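Local coordinates for B-type flagellar hook-associated protein 2 (Pseudomonas aeruginosa, PDB 5FHY), which caps the distal end of the growing flagellar filament, keeping flagellin subunits from leaking away and promoting their polymerization at the tip, at residues Q39-A44 with E174-G179. Numbering follows the deposited sequence.
Sequences QVNSLA and EITVDG
With CG set beside its backbone N (chi1 -64°), Asn41 leans across to Glu174, whose own CG lies anti to N (chi1 -169°), and amide and carboxylate meet on one face of the sheet. Asn41 ND2 gives a weak but nearly straight hydrogen bond to Glu174 OE1 at 3.4 Å, the two planes standing 78° apart, while its other neighbour is the methyl CG2 of Thr176. The meeting takes place at a classic beta bulge between 34-42 and 173-177, the inner strands of a four-stranded antiparallel sheet in this fragment of the cap protein, flanked by 210-215 and 180-184. Glu174 O accepts Asn41 N at 3.0 Å and, weakly, Ser42 N. Glu174 N returns a bond to Ser42 O, approaching from above the carbonyl plane. Beyond the bulge, Gln39 N to Thr176 O and Thr176 N to Gln39 O are both 3.1 Å, and Thr176 OG1 rests 3.2 Å from Gln39 CB. On the other face, Val40 CG2 and Ile175 CG2 approach to 4.3 Å, and their side chains rest on Val200 and Phe198. Glu174 thus engages the bulge with main chain and side chain alike; its carboxylate, weakly bonded to Asn41 and in a long, weak ion pair with Lys181, probably stays ionised.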
ATOM      1  N   GLN B  39      27.066  18.857 -40.031  1.00 64.24           N
ATOM      2  CA  GLN B  39      26.090  19.913 -40.230  1.00 79.66           C
ATOM      3  C   GLN B  39      25.042  19.409 -41.209  1.00 76.42           C
ATOM      4  O   GLN B  39      25.349  18.627 -42.105  1.00 73.38           O
ATOM      5  CB  GLN B  39      26.751  21.188 -40.769  1.00 85.59           C
ATOM      6  CG  GLN B  39      27.750  21.852 -39.829  1.00 94.57           C
ATOM      7  CD  GLN B  39      28.311  23.154 -40.388  1.00102.09           C
ATOM      8  OE1 GLN B  39      27.741  23.753 -41.301  1.00104.74           O
ATOM      9  NE2 GLN B  39      29.441  23.594 -39.840  1.00105.98           N
ATOM     10  N   VAL B  40      23.806  19.857 -41.040  1.00 81.20           N
ATOM     11  CA  VAL B  40      22.765  19.595 -42.022  1.00 85.73           C
ATOM     12  C   VAL B  40      22.297  20.937 -42.566  1.00 94.15           C
ATOM     13  O   VAL B  40      21.644  21.700 -41.860  1.00104.95           O
ATOM     14  CB  VAL B  40      21.582  18.814 -41.420  1.00 84.18           C
ATOM     15  CG1 VAL B  40      20.447  18.705 -42.436  1.00 85.86           C
ATOM     16  CG2 VAL B  40      22.037  17.432 -40.962  1.00 78.03           C
ATOM     17  N   ASN B  41      22.644  21.235 -43.813  1.00 77.44           N
ATOM     18  CA  ASN B  41      22.315  22.534 -44.387  1.00 69.95           C
ATOM     19  C   ASN B  41      20.952  22.542 -45.077  1.00 80.67           C
ATOM     20  O   ASN B  41      20.274  23.567 -45.105  1.00 81.32           O
ATOM     21  CB  ASN B  41      23.397  22.970 -45.377  1.00 67.07           C
ATOM     22  CG  ASN B  41      24.745  23.202 -44.715  1.00 72.67           C
ATOM     23  OD1 ASN B  41      24.828  23.462 -43.516  1.00 79.65           O
ATOM     24  ND2 ASN B  41      25.808  23.125 -45.503  1.00 70.58           N
ATOM     25  N   SER B  42      20.554  21.396 -45.626  1.00 83.57           N
ATOM     26  CA  SER B  42      19.245  21.266 -46.256  1.00 81.67           C
ATOM     27  C   SER B  42      18.822  19.810 -46.395  1.00 79.79           C
ATOM     28  O   SER B  42      19.644  18.901 -46.296  1.00 73.84           O
ATOM     29  CB  SER B  42      19.241  21.936 -47.631  1.00 85.83           C
ATOM     30  OG  SER B  42      20.207  21.358 -48.493  1.00 93.75           O
ATOM     31  N   LEU B  43      17.530  19.604 -46.625  1.00 82.97           N
ATOM     32  CA  LEU B  43      16.972  18.271 -46.825  1.00 78.25           C
ATOM     33  C   LEU B  43      16.686  18.001 -48.299  1.00 81.10           C
ATOM     34  O   LEU B  43      16.479  18.931 -49.079  1.00 79.51           O
ATOM     35  CB  LEU B  43      15.688  18.103 -46.008  1.00 74.03           C
ATOM     36  CG  LEU B  43      15.788  18.384 -44.508  1.00 79.23           C
ATOM     37  CD1 LEU B  43      14.410  18.355 -43.858  1.00 83.47           C
ATOM     38  CD2 LEU B  43      16.721  17.386 -43.845  1.00 85.27           C
ATOM     39  N   ALA B  44      16.681  16.727 -48.680  1.00 79.22           N
ATOM     40  CA  ALA B  44      16.250  16.346 -50.018  1.00 70.83           C
ATOM     41  C   ALA B  44      14.736  16.481 -50.089  1.00 78.98           C
ATOM     42  O   ALA B  44      14.027  16.080 -49.166  1.00 78.82           O
ATOM     43  CB  ALA B  44      16.685  14.930 -50.351  1.00 63.51           C
ATOM     44  N   GLU B 174      21.815  18.663 -48.543  1.00 76.39           N
ATOM     45  CA  GLU B 174      23.248  18.835 -48.358  1.00 78.34           C
ATOM     46  C   GLU B 174      23.638  18.661 -46.902  1.00 81.52           C
ATOM     47  O   GLU B 174      22.992  19.197 -46.004  1.00 77.66           O
ATOM     48  CB  GLU B 174      23.704  20.211 -48.844  1.00 82.17           C
ATOM     49  CG  GLU B 174      25.220  20.359 -48.921  1.00 88.09           C
ATOM     50  CD  GLU B 174      25.664  21.745 -49.354  1.00 91.43           C
ATOM     51  OE1 GLU B 174      25.145  22.736 -48.802  1.00 87.01           O
ATOM     52  OE2 GLU B 174      26.526  21.845 -50.253  1.00100.69           O
ATOM     53  N   ILE B 175      24.704  17.902 -46.682  1.00 82.19           N
ATOM     54  CA  ILE B 175      25.306  17.788 -45.366  1.00 80.49           C
ATOM     55  C   ILE B 175      26.795  18.066 -45.485  1.00 77.48           C
ATOM     56  O   ILE B 175      27.344  18.106 -46.584  1.00 71.69           O
ATOM     57  CB  ILE B 175      25.090  16.388 -44.745  1.00 77.05           C
ATOM     58  CG1 ILE B 175      25.847  15.323 -45.538  1.00 79.07           C
ATOM     59  CG2 ILE B 175      23.614  16.031 -44.695  1.00 79.54           C
ATOM     60  CD1 ILE B 175      25.609  13.918 -45.035  1.00 79.17           C
ATOM     61  N   THR B 176      27.441  18.285 -44.349  1.00 79.65           N
ATOM     62  CA  THR B 176      28.889  18.390 -44.311  1.00 75.07           C
ATOM     63  C   THR B 176      29.405  17.467 -43.218  1.00 75.03           C
ATOM     64  O   THR B 176      28.831  17.397 -42.136  1.00 72.88           O
ATOM     65  CB  THR B 176      29.379  19.837 -44.054  1.00 77.18           C
ATOM     66  OG1 THR B 176      29.148  20.194 -42.687  1.00 83.84           O
ATOM     67  CG2 THR B 176      28.673  20.834 -44.963  1.00 76.73           C
ATOM     68  N   VAL B 177      30.479  16.747 -43.509  1.00 84.16           N
ATOM     69  CA  VAL B 177      31.100  15.879 -42.520  1.00 83.36           C
ATOM     70  C   VAL B 177      32.547  16.306 -42.353  1.00 83.85           C
ATOM     71  O   VAL B 177      33.370  16.107 -43.246  1.00 92.69           O
ATOM     72  CB  VAL B 177      31.035  14.395 -42.926  1.00 72.42           C
ATOM     73  CG1 VAL B 177      31.749  13.534 -41.891  1.00 70.33           C
ATOM     74  CG2 VAL B 177      29.583  13.952 -43.092  1.00 76.61           C
ATOM     75  N   ASP B 178      32.844  16.894 -41.198  1.00 76.34           N
ATOM     76  CA  ASP B 178      34.163  17.441 -40.906  1.00 74.42           C
ATOM     77  C   ASP B 178      34.609  18.461 -41.950  1.00 73.08           C
ATOM     78  O   ASP B 178      35.795  18.587 -42.237  1.00 75.08           O
ATOM     79  CB  ASP B 178      35.190  16.313 -40.798  1.00 62.75           C
ATOM     80  CG  ASP B 178      35.055  15.539 -39.508  1.00 81.64           C
ATOM     81  OD1 ASP B 178      34.648  16.150 -38.499  1.00 82.28           O
ATOM     82  OD2 ASP B 178      35.350  14.324 -39.500  1.00 90.83           O
ATOM     83  N   GLY B 179      33.645  19.177 -42.521  1.00 71.61           N
ATOM     84  CA  GLY B 179      33.933  20.217 -43.493  1.00 74.34           C
ATOM     85  C   GLY B 179      33.647  19.812 -44.929  1.00 79.62           C
ATOM     86  O   GLY B 179      33.527  20.665 -45.810  1.00 86.50           O
TER